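Ufm1-specific protease (Caenorhabditis elegans, PDB 5EJJ) is a thiol protease that cleaves the peptide bond at the C-terminal glycine of the ubiquitin-like modifier ufm-1, releasing it from target proteins. Local coordinates at residues L69-E74 with R261-R266; A397-Q402 with P419-I424; R476-A481 with V505-T510. All coordinates share one frame; numbering follows the deposited sequence.

Interaction 1 of 3, residues L69-E74 with R261-R266; sequences LSADIE and REAFNR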
ATOM      1  N   LEU A  69       5.756  -7.872  -9.825  1.00  8.24           N
ATOM      2  CA  LEU A  69       6.721  -7.363  -8.873  1.00  6.97           C
ATOM      3  C   LEU A  69       7.573  -6.264  -9.501  1.00  8.11           C
ATOM      4  O   LEU A  69       7.623  -6.125 -10.724  1.00  8.77           O
ATOM      5  CB  LEU A  69       7.596  -8.505  -8.395  1.00  7.22           C
ATOM      6  CG  LEU A  69       6.736  -9.692  -8.002  1.00  6.52           C
ATOM      7  CD1 LEU A  69       7.603 -10.836  -7.594  1.00  8.21           C
ATOM      8  CD2 LEU A  69       5.856  -9.290  -6.866  1.00  6.54           C
ATOM      9  N   SER A  70       8.233  -5.478  -8.656  1.00  8.95           N
ATOM     10  CA  SER A  70       9.068  -4.384  -9.128  1.00  7.50           C
ATOM     11  C   SER A  70      10.218  -4.893  -9.939  1.00  8.20           C
ATOM     12  O   SER A  70      10.757  -5.957  -9.666  1.00  8.16           O
ATOM     13  CB  SER A  70       9.608  -3.552  -7.978  1.00  9.94           C
ATOM     14  OG  SER A  70       8.670  -2.572  -7.590  1.00 11.36           O
ATOM     15  N   ALA A  71      10.602  -4.079 -10.916  1.00 11.58           N
ATOM     16  CA  ALA A  71      11.497  -4.468 -11.994  1.00  9.91           C
ATOM     17  C   ALA A  71      12.867  -4.945 -11.530  1.00 11.78           C
ATOM     18  O   ALA A  71      13.506  -5.729 -12.232  1.00 11.36           O
ATOM     19  CB  ALA A  71      11.631  -3.344 -12.979  1.00  8.49           C
ATOM     20  N   ASP A  72      13.316  -4.504 -10.355  1.00  9.62           N
ATOM     21  CA  ASP A  72      14.616  -4.943  -9.851  1.00  8.47           C
ATOM     22  C   ASP A  72      14.591  -6.337  -9.208  1.00  9.43           C
ATOM     23  O   ASP A  72      15.616  -6.865  -8.792  1.00 10.36           O
ATOM     24  CB  ASP A  72      15.171  -3.926  -8.870  1.00 10.42           C
ATOM     25  CG  ASP A  72      14.414  -3.903  -7.560  1.00 13.34           C
ATOM     26  OD1 ASP A  72      13.175  -3.703  -7.559  1.00 14.25           O
ATOM     27  OD2 ASP A  72      15.063  -4.096  -6.516  1.00 15.82           O
ATOM     28  N   ILE A  73      13.412  -6.932  -9.148  1.00 10.08           N
ATOM     29  CA  ILE A  73      13.204  -8.178  -8.448  1.00  8.69           C
ATOM     30  C   ILE A  73      12.888  -9.292  -9.430  1.00 10.29           C
ATOM     31  O   ILE A  73      12.112  -9.119 -10.356  1.00 10.79           O
ATOM     32  CB  ILE A  73      12.043  -7.998  -7.487  1.00  8.53           C
ATOM     33  CG1 ILE A  73      12.460  -7.026  -6.400  1.00 10.28           C
ATOM     34  CG2 ILE A  73      11.603  -9.309  -6.883  1.00  9.28           C
ATOM     35  CD1 ILE A  73      11.521  -6.988  -5.247  1.00 10.43           C
ATOM     36  N   GLU A  74      13.496 -10.451  -9.236  1.00 14.58           N
ATOM     37  CA  GLU A  74      13.192 -11.587 -10.091  1.00 15.25           C
ATOM     38  C   GLU A  74      13.156 -12.877  -9.295  1.00 15.61           C
ATOM     39  O   GLU A  74      13.477 -12.905  -8.111  1.00 15.71           O
ATOM     40  CB  GLU A  74      14.263 -11.709 -11.155  1.00 15.99           C
ATOM     41  CG  GLU A  74      15.593 -12.080 -10.590  1.00 15.60           C
ATOM     42  CD  GLU A  74      16.710 -11.783 -11.555  1.00 26.82           C
ATOM     43  OE1 GLU A  74      17.397 -10.743 -11.375  1.00 25.19           O
ATOM     44  OE2 GLU A  74      16.899 -12.584 -12.504  1.00 35.28           O
ATOM     45  N   ARG A 261      12.812  -0.137 -18.624  1.00 14.84           N
ATOM     46  CA  ARG A 261      12.472  -0.969 -19.746  1.00 13.98           C
ATOM     47  C   ARG A 261      11.827  -2.248 -19.258  1.00 14.16           C
ATOM     48  O   ARG A 261      10.738  -2.591 -19.709  1.00 14.72           O
ATOM     49  CB  ARG A 261      13.727  -1.277 -20.533  1.00 19.59           C
ATOM     50  CG  ARG A 261      13.453  -1.835 -21.865  1.00 22.95           C
ATOM     51  CD  ARG A 261      14.695  -2.359 -22.532  1.00 27.87           C
ATOM     52  NE  ARG A 261      14.282  -3.044 -23.744  1.00 41.00           N
ATOM     53  CZ  ARG A 261      14.151  -4.362 -23.849  1.00 44.83           C
ATOM     54  NH1 ARG A 261      14.456  -5.153 -22.817  1.00 42.52           N
ATOM     55  NH2 ARG A 261      13.735  -4.883 -24.999  1.00 46.30           N
ATOM     56  N   GLU A 262      12.483  -2.953 -18.337  1.00 13.69           N
ATOM     57  CA  GLU A 262      11.880  -4.144 -17.718  1.00 14.27           C
ATOM     58  C   GLU A 262      10.529  -3.829 -17.079  1.00 14.72           C
ATOM     59  O   GLU A 262       9.593  -4.639 -17.141  1.00 12.20           O
ATOM     60  CB  GLU A 262      12.794  -4.747 -16.655  1.00 13.79           C
ATOM     61  CG  GLU A 262      12.220  -5.979 -15.929  1.00 11.90           C
ATOM     62  CD  GLU A 262      12.161  -7.235 -16.799  1.00 19.93           C
ATOM     63  OE1 GLU A 262      12.827  -7.285 -17.868  1.00 25.00           O
ATOM     64  OE2 GLU A 262      11.436  -8.186 -16.417  1.00 22.54           O
ATOM     65  N   ALA A 263      10.442  -2.649 -16.463  1.00 12.68           N
ATOM     66  CA  ALA A 263       9.221  -2.202 -15.815  1.00 10.54           C
ATOM     67  C   ALA A 263       8.088  -2.166 -16.838  1.00 12.55           C
ATOM     68  O   ALA A 263       7.010  -2.750 -16.621  1.00 12.27           O
ATOM     69  CB  ALA A 263       9.433  -0.846 -15.185  1.00  9.63           C
ATOM     70  N   PHE A 264       8.354  -1.500 -17.962  1.00 12.00           N
ATOM     71  CA  PHE A 264       7.394  -1.394 -19.052  1.00 12.53           C
ATOM     72  C   PHE A 264       7.008  -2.753 -19.657  1.00 13.48           C
ATOM     73  O   PHE A 264       5.836  -2.980 -19.985  1.00 12.52           O
ATOM     74  CB  PHE A 264       7.916  -0.477 -20.164  1.00 13.71           C
ATOM     75  CG  PHE A 264       7.048  -0.482 -21.367  1.00 13.70           C
ATOM     76  CD1 PHE A 264       7.386  -1.220 -22.472  1.00 15.29           C
ATOM     77  CD2 PHE A 264       5.837   0.187 -21.361  1.00 16.86           C
ATOM     78  CE1 PHE A 264       6.549  -1.255 -23.583  1.00 23.15           C
ATOM     79  CE2 PHE A 264       4.991   0.147 -22.463  1.00 19.70           C
ATOM     80  CZ  PHE A 264       5.348  -0.565 -23.578  1.00 19.52           C
ATOM     81  N   ASN A 265       7.984  -3.648 -19.818  1.00 11.87           N
ATOM     82  CA  ASN A 265       7.678  -4.950 -20.376  1.00 11.44           C
ATOM     83  C   ASN A 265       6.797  -5.799 -19.458  1.00 14.33           C
ATOM     84  O   ASN A 265       5.938  -6.532 -19.940  1.00 16.53           O
ATOM     85  CB  ASN A 265       8.935  -5.707 -20.799  1.00 15.01           C
ATOM     86  CG  ASN A 265       9.724  -4.989 -21.898  1.00 20.74           C
ATOM     87  OD1 ASN A 265       9.235  -4.056 -22.543  1.00 19.13           O
ATOM     88  ND2 ASN A 265      10.955  -5.431 -22.112  1.00 21.76           N
ATOM     89  N   ARG A 266       6.969  -5.675 -18.141  1.00 13.78           N
ATOM     90  CA  ARG A 266       6.180  -6.469 -17.201  1.00 10.34           C
ATOM     91  C   ARG A 266       4.728  -6.029 -17.194  1.00 11.53           C
ATOM     92  O   ARG A 266       3.815  -6.846 -17.114  1.00 11.63           O
ATOM     93  CB  ARG A 266       6.763  -6.371 -15.798  1.00 10.54           C
ATOM     94  CG  ARG A 266       8.121  -7.016 -15.668  1.00 11.32           C
ATOM     95  CD  ARG A 266       8.535  -7.186 -14.255  1.00  8.81           C
ATOM     96  NE  ARG A 266       9.801  -7.891 -14.162  1.00  9.43           N
ATOM     97  CZ  ARG A 266      10.502  -8.020 -13.039  1.00 10.18           C
ATOM     98  NH1 ARG A 266      10.071  -7.492 -11.906  1.00 10.20           N
ATOM     99  NH2 ARG A 266      11.641  -8.673 -13.039  1.00 13.23           N
TER

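Interaction 2 of 3, residues A397-Q402 with P419-I424; sequences AYRSFQ and PSHREI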
ATOM      1  N   ALA A 397     -14.882  19.031  14.991  1.00 59.19           N
ATOM      2  CA  ALA A 397     -15.333  17.653  14.966  1.00 54.58           C
ATOM      3  C   ALA A 397     -15.650  17.196  13.555  1.00 52.63           C
ATOM      4  O   ALA A 397     -15.591  16.008  13.267  1.00 55.61           O
ATOM      5  CB  ALA A 397     -16.539  17.471  15.866  1.00 57.13           C
ATOM      6  N   TYR A 398     -16.001  18.131  12.681  1.00 56.38           N
ATOM      7  CA  TYR A 398     -16.247  17.797  11.280  1.00 58.19           C
ATOM      8  C   TYR A 398     -14.975  17.227  10.670  1.00 53.56           C
ATOM      9  O   TYR A 398     -14.988  16.218   9.965  1.00 47.38           O
ATOM     10  CB  TYR A 398     -16.627  19.046  10.488  1.00 61.41           C
ATOM     11  CG  TYR A 398     -18.038  19.525  10.677  1.00 61.57           C
ATOM     12  CD1 TYR A 398     -18.308  20.648  11.437  1.00 64.67           C
ATOM     13  CD2 TYR A 398     -19.101  18.866  10.070  1.00 60.07           C
ATOM     14  CE1 TYR A 398     -19.597  21.096  11.602  1.00 69.37           C
ATOM     15  CE2 TYR A 398     -20.391  19.300  10.223  1.00 60.76           C
ATOM     16  CZ  TYR A 398     -20.634  20.419  10.995  1.00 69.53           C
ATOM     17  OH  TYR A 398     -21.918  20.873  11.163  1.00 72.48           O
ATOM     18  N   ARG A 399     -13.877  17.912  10.953  1.00 54.02           N
ATOM     19  CA  ARG A 399     -12.573  17.539  10.451  1.00 55.36           C
ATOM     20  C   ARG A 399     -12.192  16.131  10.901  1.00 55.67           C
ATOM     21  O   ARG A 399     -11.720  15.328  10.089  1.00 55.06           O
ATOM     22  CB  ARG A 399     -11.528  18.571  10.894  1.00 59.65           C
ATOM     23  CG  ARG A 399     -11.834  19.979  10.393  1.00 60.33           C
ATOM     24  CD  ARG A 399     -12.388  19.911   8.977  1.00 65.26           C
ATOM     25  NE  ARG A 399     -12.302  21.176   8.254  1.00 71.36           N
ATOM     26  CZ  ARG A 399     -12.341  21.272   6.927  1.00 73.80           C
ATOM     27  NH1 ARG A 399     -12.443  20.178   6.182  1.00 71.62           N
ATOM     28  NH2 ARG A 399     -12.253  22.460   6.344  1.00 81.20           N
ATOM     29  N   SER A 400     -12.408  15.829  12.182  1.00 52.12           N
ATOM     30  CA  SER A 400     -12.129  14.492  12.697  1.00 48.40           C
ATOM     31  C   SER A 400     -13.027  13.476  12.033  1.00 45.54           C
ATOM     32  O   SER A 400     -12.643  12.322  11.842  1.00 45.79           O
ATOM     33  CB  SER A 400     -12.325  14.421  14.204  1.00 47.17           C
ATOM     34  OG  SER A 400     -11.194  14.950  14.850  1.00 55.40           O
ATOM     35  N   PHE A 401     -14.231  13.908  11.693  1.00 45.50           N
ATOM     36  CA  PHE A 401     -15.153  13.044  10.987  1.00 46.10           C
ATOM     37  C   PHE A 401     -14.573  12.738   9.619  1.00 43.16           C
ATOM     38  O   PHE A 401     -14.617  11.601   9.150  1.00 39.86           O
ATOM     39  CB  PHE A 401     -16.506  13.721  10.827  1.00 45.21           C
ATOM     40  CG  PHE A 401     -17.418  12.998   9.915  1.00 37.70           C
ATOM     41  CD1 PHE A 401     -18.132  11.897  10.365  1.00 39.81           C
ATOM     42  CD2 PHE A 401     -17.552  13.396   8.607  1.00 37.08           C
ATOM     43  CE1 PHE A 401     -18.984  11.209   9.531  1.00 43.39           C
ATOM     44  CE2 PHE A 401     -18.396  12.710   7.758  1.00 47.99           C
ATOM     45  CZ  PHE A 401     -19.117  11.608   8.224  1.00 48.80           C
ATOM     46  N   GLN A 402     -14.030  13.774   8.992  1.00 44.39           N
ATOM     47  CA  GLN A 402     -13.429  13.659   7.672  1.00 46.24           C
ATOM     48  C   GLN A 402     -12.203  12.737   7.678  1.00 44.35           C
ATOM     49  O   GLN A 402     -12.060  11.859   6.810  1.00 39.74           O
ATOM     50  CB  GLN A 402     -13.100  15.050   7.116  1.00 46.81           C
ATOM     51  CG  GLN A 402     -14.331  15.808   6.619  1.00 42.65           C
ATOM     52  CD  GLN A 402     -13.980  17.163   6.045  1.00 51.00           C
ATOM     53  OE1 GLN A 402     -12.991  17.775   6.450  1.00 52.44           O
ATOM     54  NE2 GLN A 402     -14.783  17.639   5.087  1.00 54.06           N
ATOM     55  N   PRO A 419     -17.221  13.737   2.785  1.00 56.98           N
ATOM     56  CA  PRO A 419     -18.246  14.789   2.723  1.00 54.12           C
ATOM     57  C   PRO A 419     -17.791  16.168   3.214  1.00 52.19           C
ATOM     58  O   PRO A 419     -16.848  16.304   3.998  1.00 45.93           O
ATOM     59  CB  PRO A 419     -19.374  14.233   3.603  1.00 51.96           C
ATOM     60  CG  PRO A 419     -19.144  12.723   3.618  1.00 47.99           C
ATOM     61  CD  PRO A 419     -17.654  12.593   3.614  1.00 49.13           C
ATOM     62  N   SER A 420     -18.472  17.190   2.705  1.00 63.90           N
ATOM     63  CA  SER A 420     -18.276  18.577   3.112  1.00 66.68           C
ATOM     64  C   SER A 420     -19.136  18.825   4.341  1.00 65.62           C
ATOM     65  O   SER A 420     -20.059  18.047   4.616  1.00 59.77           O
ATOM     66  CB  SER A 420     -18.744  19.513   1.997  1.00 60.25           C
ATOM     67  OG  SER A 420     -20.077  19.197   1.616  1.00 56.95           O
ATOM     68  N   HIS A 421     -18.848  19.904   5.065  1.00 63.36           N
ATOM     69  CA  HIS A 421     -19.660  20.270   6.216  1.00 56.97           C
ATOM     70  C   HIS A 421     -21.124  20.235   5.824  1.00 58.35           C
ATOM     71  O   HIS A 421     -21.904  19.502   6.435  1.00 59.01           O
ATOM     72  CB  HIS A 421     -19.321  21.664   6.729  1.00 52.82           C
ATOM     73  CG  HIS A 421     -17.871  21.876   7.008  1.00 54.42           C
ATOM     74  ND1 HIS A 421     -16.931  21.974   6.006  1.00 63.66           N
ATOM     75  CD2 HIS A 421     -17.198  22.036   8.172  1.00 58.52           C
ATOM     76  CE1 HIS A 421     -15.741  22.174   6.540  1.00 69.40           C
ATOM     77  NE2 HIS A 421     -15.876  22.221   7.854  1.00 63.24           N
ATOM     78  N   ARG A 422     -21.481  20.994   4.785  1.00 58.80           N
ATOM     79  CA  ARG A 422     -22.884  21.145   4.397  1.00 63.79           C
ATOM     80  C   ARG A 422     -23.537  19.795   4.180  1.00 62.71           C
ATOM     81  O   ARG A 422     -24.720  19.595   4.491  1.00 59.42           O
ATOM     82  CB  ARG A 422     -23.032  22.007   3.138  1.00 73.45           C
ATOM     83  CG  ARG A 422     -24.472  22.094   2.604  1.00 84.83           C
ATOM     84  CD  ARG A 422     -24.717  23.405   1.865  1.00 93.47           C
ATOM     85  NE  ARG A 422     -26.140  23.722   1.746  1.00110.05           N
ATOM     86  CZ  ARG A 422     -26.875  24.282   2.709  1.00111.86           C
ATOM     87  NH1 ARG A 422     -26.330  24.580   3.886  1.00101.02           N
ATOM     88  NH2 ARG A 422     -28.161  24.537   2.498  1.00112.94           N
ATOM     89  N   GLU A 423     -22.742  18.861   3.676  1.00 58.64           N
ATOM     90  CA  GLU A 423     -23.248  17.547   3.332  1.00 61.72           C
ATOM     91  C   GLU A 423     -23.433  16.676   4.570  1.00 58.75           C
ATOM     92  O   GLU A 423     -24.297  15.791   4.599  1.00 52.87           O
ATOM     93  CB  GLU A 423     -22.296  16.883   2.347  1.00 65.42           C
ATOM     94  CG  GLU A 423     -22.892  15.685   1.656  1.00 67.37           C
ATOM     95  CD  GLU A 423     -22.209  15.409   0.349  1.00 70.20           C
ATOM     96  OE1 GLU A 423     -21.195  16.094   0.062  1.00 65.26           O
ATOM     97  OE2 GLU A 423     -22.698  14.522  -0.384  1.00 74.32           O
ATOM     98  N   ILE A 424     -22.601  16.927   5.580  1.00 59.75           N
ATOM     99  CA  ILE A 424     -22.707  16.244   6.868  1.00 61.41           C
ATOM    100  C   ILE A 424     -23.942  16.774   7.574  1.00 56.55           C
ATOM    101  O   ILE A 424     -24.799  15.998   8.015  1.00 54.74           O
ATOM    102  CB  ILE A 424     -21.457  16.481   7.772  1.00 65.46           C
ATOM    103  CG1 ILE A 424     -20.176  16.043   7.058  1.00 58.74           C
ATOM    104  CG2 ILE A 424     -21.588  15.736   9.096  1.00 56.05           C
ATOM    105  CD1 ILE A 424     -18.915  16.469   7.761  1.00 52.40           C
TER

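Interaction 3 of 3, residues R476-A481 with V505-T510; sequences RVRELA and VDFNDT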
ATOM      1  N   ARG A 476      -8.908   3.507  30.899  1.00 68.29           N
ATOM      2  CA  ARG A 476      -9.658   2.917  29.815  1.00 69.71           C
ATOM      3  C   ARG A 476      -8.722   2.658  28.631  1.00 66.86           C
ATOM      4  O   ARG A 476      -9.148   2.177  27.576  1.00 65.17           O
ATOM      5  CB  ARG A 476     -10.820   3.841  29.443  1.00 70.11           C
ATOM      6  CG  ARG A 476     -12.170   3.148  29.419  1.00 72.66           C
ATOM      7  CD  ARG A 476     -13.085   3.500  30.587  1.00 69.84           C
ATOM      8  NE  ARG A 476     -14.192   2.546  30.625  1.00 80.54           N
ATOM      9  CZ  ARG A 476     -15.240   2.568  29.801  1.00 86.80           C
ATOM     10  NH1 ARG A 476     -15.347   3.516  28.880  1.00 77.32           N
ATOM     11  NH2 ARG A 476     -16.191   1.642  29.898  1.00 93.45           N
ATOM     12  N   VAL A 477      -7.438   2.960  28.832  1.00 63.65           N
ATOM     13  CA  VAL A 477      -6.415   2.815  27.791  1.00 61.41           C
ATOM     14  C   VAL A 477      -6.238   1.363  27.354  1.00 57.68           C
ATOM     15  O   VAL A 477      -5.777   1.096  26.253  1.00 54.46           O
ATOM     16  CB  VAL A 477      -5.047   3.379  28.256  1.00 60.77           C
ATOM     17  CG1 VAL A 477      -4.221   2.298  28.928  1.00 57.85           C
ATOM     18  CG2 VAL A 477      -4.287   3.977  27.095  1.00 55.77           C
ATOM     19  N   ARG A 478      -6.618   0.435  28.225  1.00 63.48           N
ATOM     20  CA  ARG A 478      -6.578  -0.991  27.931  1.00 64.95           C
ATOM     21  C   ARG A 478      -7.481  -1.333  26.735  1.00 58.13           C
ATOM     22  O   ARG A 478      -7.016  -1.897  25.747  1.00 54.68           O
ATOM     23  CB  ARG A 478      -7.002  -1.785  29.179  1.00 78.36           C
ATOM     24  CG  ARG A 478      -6.058  -2.932  29.581  1.00 81.46           C
ATOM     25  CD  ARG A 478      -6.141  -3.278  31.081  1.00 87.42           C
ATOM     26  NE  ARG A 478      -5.577  -2.224  31.929  1.00 91.93           N
ATOM     27  CZ  ARG A 478      -4.277  -2.069  32.171  1.00 86.94           C
ATOM     28  NH1 ARG A 478      -3.400  -2.906  31.631  1.00 88.68           N
ATOM     29  NH2 ARG A 478      -3.853  -1.078  32.950  1.00 77.81           N
ATOM     30  N   GLU A 479      -8.762  -0.980  26.829  1.00 60.96           N
ATOM     31  CA  GLU A 479      -9.741  -1.232  25.762  1.00 60.98           C
ATOM     32  C   GLU A 479      -9.579  -0.300  24.546  1.00 58.00           C
ATOM     33  O   GLU A 479     -10.110  -0.576  23.461  1.00 47.40           O
ATOM     34  CB  GLU A 479     -11.161  -1.132  26.322  1.00 62.97           C
ATOM     35  CG  GLU A 479     -11.368   0.062  27.251  1.00 67.17           C
ATOM     36  CD  GLU A 479     -12.523  -0.129  28.234  1.00 79.66           C
ATOM     37  OE1 GLU A 479     -13.658  -0.424  27.781  1.00 76.32           O
ATOM     38  OE2 GLU A 479     -12.288   0.015  29.463  1.00 79.17           O
ATOM     39  N   LEU A 480      -8.848   0.799  24.745  1.00 58.08           N
ATOM     40  CA  LEU A 480      -8.471   1.711  23.663  1.00 51.95           C
ATOM     41  C   LEU A 480      -7.290   1.164  22.841  1.00 52.95           C
ATOM     42  O   LEU A 480      -7.234   1.343  21.617  1.00 48.60           O
ATOM     43  CB  LEU A 480      -8.139   3.102  24.218  1.00 51.85           C
ATOM     44  CG  LEU A 480      -8.079   4.246  23.198  1.00 51.08           C
ATOM     45  CD1 LEU A 480      -9.451   4.503  22.585  1.00 43.28           C
ATOM     46  CD2 LEU A 480      -7.513   5.528  23.797  1.00 47.76           C
ATOM     47  N   ALA A 481      -6.347   0.508  23.520  1.00 56.93           N
ATOM     48  CA  ALA A 481      -5.277  -0.236  22.848  1.00 51.85           C
ATOM     49  C   ALA A 481      -5.873  -1.432  22.110  1.00 50.69           C
ATOM     50  O   ALA A 481      -5.556  -1.688  20.951  1.00 48.37           O
ATOM     51  CB  ALA A 481      -4.239  -0.705  23.851  1.00 46.16           C
ATOM     52  N   VAL A 505      -1.694   4.825  21.169  1.00 50.62           N
ATOM     53  CA  VAL A 505      -1.348   4.944  22.572  1.00 53.12           C
ATOM     54  C   VAL A 505       0.121   4.517  22.840  1.00 60.70           C
ATOM     55  O   VAL A 505       0.749   3.866  22.004  1.00 57.56           O
ATOM     56  CB  VAL A 505      -2.362   4.161  23.429  1.00 47.22           C
ATOM     57  CG1 VAL A 505      -3.694   4.869  23.410  1.00 47.09           C
ATOM     58  CG2 VAL A 505      -2.537   2.761  22.899  1.00 48.01           C
ATOM     59  N   ASP A 506       0.672   4.928  23.982  1.00 66.24           N
ATOM     60  CA  ASP A 506       2.027   4.557  24.403  1.00 65.91           C
ATOM     61  C   ASP A 506       1.929   4.034  25.840  1.00 66.94           C
ATOM     62  O   ASP A 506       2.167   4.772  26.793  1.00 66.47           O
ATOM     63  CB  ASP A 506       2.958   5.779  24.344  1.00 69.98           C
ATOM     64  CG  ASP A 506       4.441   5.407  24.237  1.00 68.97           C
ATOM     65  OD1 ASP A 506       5.260   6.286  23.844  1.00 60.59           O
ATOM     66  OD2 ASP A 506       4.776   4.238  24.540  1.00 68.34           O
ATOM     67  N   PHE A 507       1.569   2.761  25.981  1.00 70.03           N
ATOM     68  CA  PHE A 507       1.167   2.193  27.268  1.00 69.38           C
ATOM     69  C   PHE A 507       2.188   1.228  27.890  1.00 78.15           C
ATOM     70  O   PHE A 507       2.545   0.209  27.297  1.00 76.77           O
ATOM     71  CB  PHE A 507      -0.189   1.502  27.113  1.00 60.25           C
ATOM     72  CG  PHE A 507      -0.657   0.796  28.347  1.00 66.60           C
ATOM     73  CD1 PHE A 507      -0.519   1.385  29.596  1.00 71.40           C
ATOM     74  CD2 PHE A 507      -1.265  -0.447  28.260  1.00 68.43           C
ATOM     75  CE1 PHE A 507      -0.959   0.739  30.734  1.00 74.71           C
ATOM     76  CE2 PHE A 507      -1.713  -1.100  29.394  1.00 72.96           C
ATOM     77  CZ  PHE A 507      -1.558  -0.509  30.632  1.00 77.77           C
ATOM     78  N   ASN A 508       2.618   1.556  29.109  1.00 82.92           N
ATOM     79  CA  ASN A 508       3.603   0.783  29.878  1.00 84.99           C
ATOM     80  C   ASN A 508       2.934   0.079  31.076  1.00 86.64           C
ATOM     81  O   ASN A 508       2.808   0.672  32.145  1.00 90.69           O
ATOM     82  CB  ASN A 508       4.699   1.750  30.357  1.00 84.45           C
ATOM     83  CG  ASN A 508       5.867   1.056  31.045  1.00 84.58           C
ATOM     84  OD1 ASN A 508       5.694   0.105  31.808  1.00 86.55           O
ATOM     85  ND2 ASN A 508       7.071   1.558  30.790  1.00 76.84           N
ATOM     86  N   ASP A 509       2.522  -1.180  30.906  1.00 84.09           N
ATOM     87  CA  ASP A 509       1.687  -1.870  31.905  1.00 85.46           C
ATOM     88  C   ASP A 509       2.325  -2.047  33.290  1.00 93.30           C
ATOM     89  O   ASP A 509       1.639  -2.403  34.254  1.00 94.63           O
ATOM     90  CB  ASP A 509       1.179  -3.221  31.376  1.00 87.00           C
ATOM     91  CG  ASP A 509       2.303  -4.116  30.865  1.00 95.64           C
ATOM     92  OD1 ASP A 509       3.492  -3.776  31.068  1.00 93.10           O
ATOM     93  OD2 ASP A 509       1.993  -5.169  30.264  1.00 91.22           O
ATOM     94  N   THR A 510       3.630  -1.799  33.378  1.00 95.81           N
ATOM     95  CA  THR A 510       4.357  -1.849  34.648  1.00 93.98           C
ATOM     96  C   THR A 510       4.155  -0.552  35.433  1.00 86.64           C
ATOM     97  O   THR A 510       3.316  -0.482  36.337  1.00 81.07           O
ATOM     98  CB  THR A 510       5.873  -2.089  34.420  1.00 94.56           C
ATOM     99  OG1 THR A 510       6.069  -3.349  33.764  1.00 93.16           O
ATOM    100  CG2 THR A 510       6.638  -2.084  35.743  1.00 95.91           C
TER

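Interaction 1 of 3, residues L69-E74 with R261-R266
R266 leaves helix 253-280 with CG anti to the carbonyl carbon (chi1 -67°), and its chain then runs extended from CG to NE. This carries the guanidinium to main-chain oxygens of the loop 69-74. The loop makes a type I beta turn from S70 to I73, closed by I73 N on S70 O. The turn brings S70 O and I73 O to the guanidinium edge, and L69 O joins them from just before it. R266 NH2 donates to I73 O at 2.8 Å, and NH1 adds a weak second bond to the same oxygen. NH1 also bonds L69 O at 3.0 Å. That donor sits above the L69 carbonyl plane, although the oxygen is in the guanidinium plane. The NH1 bond to S70 O is weak and bent (120°). The CA of A71 lies over one face of the group. E262, one turn earlier in the helix, has CG anti to its backbone N and a bend at chi2. Its OE2 takes R266 NE through the anti lone pair, a salt bridge of 2.8 Å. Beside these bonds the apolar packing is slight: A71 CB rests 4.0 Å from A263 CB. A263 also lies against V243 and F245 of strand 235-247. The loop links helix 59-68 to strand 74-81 within the MPN domain, and I73 packs on I47 and H48 there. E262 holds the guanidinium from the NE side, which probably fixes its rotation. One buried arginine thus ties this loop to the long helix, and E262 of its own helix probably balances its charge.

Interaction 2 of 3, residues A397-Q402 with P419-I424
Q402 and P419 make the polar link between helix 396-409 and the entry to helix 421-425. Q402 is extended beyond CG (chi2 -179°), and this carries its amide across to the other segment. Its NE2 gives P419 O a nearly straight bond of 2.7 Å, in the carbonyl plane and in the plane of the amide. The other end of the amide, OE1, faces R399 NH1, but that bond is modelled too short and is doubtful. R399 starts away from the other segment but bends at chi2 (-39°), which returns its guanidinium to H421. H421 CE1 stands 3.5 Å from R399 CZ, over the centre of the guanidinium face. The two planes are 77° apart, so the imidazole meets that face with its edge. R399 NE also forms a salt bridge with D391. Replacing R399 with an alanine would probably take the flat guanidinium from under the H421 edge and cost D391 its salt bridge. On its other flank H421 CD2 lies over one face of the Y398 ring, 3.6 Å from Y398 CG. I424 wedges between two aromatic residues: its CD1 is at the Y398 ring edge and also close to F401 CD2. P419 CG lies farther off, 4.2 Å from F401 CE2. S420 begins the second helix as its N-cap, with a weak bond from E423 N to its OG. C396, the probable active-site cysteine, starts the first helix, as in other clan CA peptidases. The R399 side chain is about 6 Å from that of C396, and the short helix packs on the helix that C396 starts. The contact is apolar around I424 and polar at R399, Q402 and H421, and all of these residues are buried.

Interaction 3 of 3, residues R476-A481 with V505-T510
V477 and F507 meet in the tight part of this contact. V477 CG1 sits 3.8 Å from the centroid of the F507 ring and only 9° off its normal, a CH-pi contact over the face. F507 has CG anti to its backbone N (chi1 176°), and this swings the ring toward the helix. The other branch of the valine, CG2, reaches V505 CG1 at 3.8 Å, so one residue touches both inward-facing side chains of the strand. L480 CD2 packs on the same V505 CG1, 3.9 Å away, crossing it obliquely. The second branch of V505, CG2, meets A481 CB at 4.0 Å. All these touches are apolar. They place helix 477-484 on one face of the antiparallel sheet of the C78 peptidase domain. The helix axis and the strand 505-507 axis lie 9.6 Å apart, with their directions at 125°. The strand itself pairs with neighbours on either side, through T373 and E371 on one and K515 on the other. L480 and V505 both also press on F516 of strand 514-519. Toward the end of the strand the contact is more exposed to solvent. F507 is only partly covered there. R478 is exposed, and its chain bends at chi3 to bring the guanidinium to the rim of F507. NH1 lies near the ring plane, 3.2 Å from F507 CZ, so it meets C-H groups rather than the pi face. The guanidinium and ring planes are steeply inclined to each other. On the face opposite V477, the backbone N of D509 lies near the rim of F507.

In the fold
The three contacts follow one another along the chain without overlap. Interaction 1 lies on the opposite side of the chain's centre from the other two, its centre about 42 Å from that of interaction 2 and about 44 Å from that of interaction 3. It joins the MPN domain to the UfSP2 N-terminal region. Interactions 2 and 3 both lie within the C78 peptidase domain, with centres about 29 Å apart and nearest atoms about 13 Å apart. Strand 499-507 links them: S400 of helix 396-409 bonds T501, and V505 and F507 lie farther along. Interaction 2 is beside the probable active site, since its first helix starts with C396. Interaction 3 packs helix 477-484 on the same strand, away from that site.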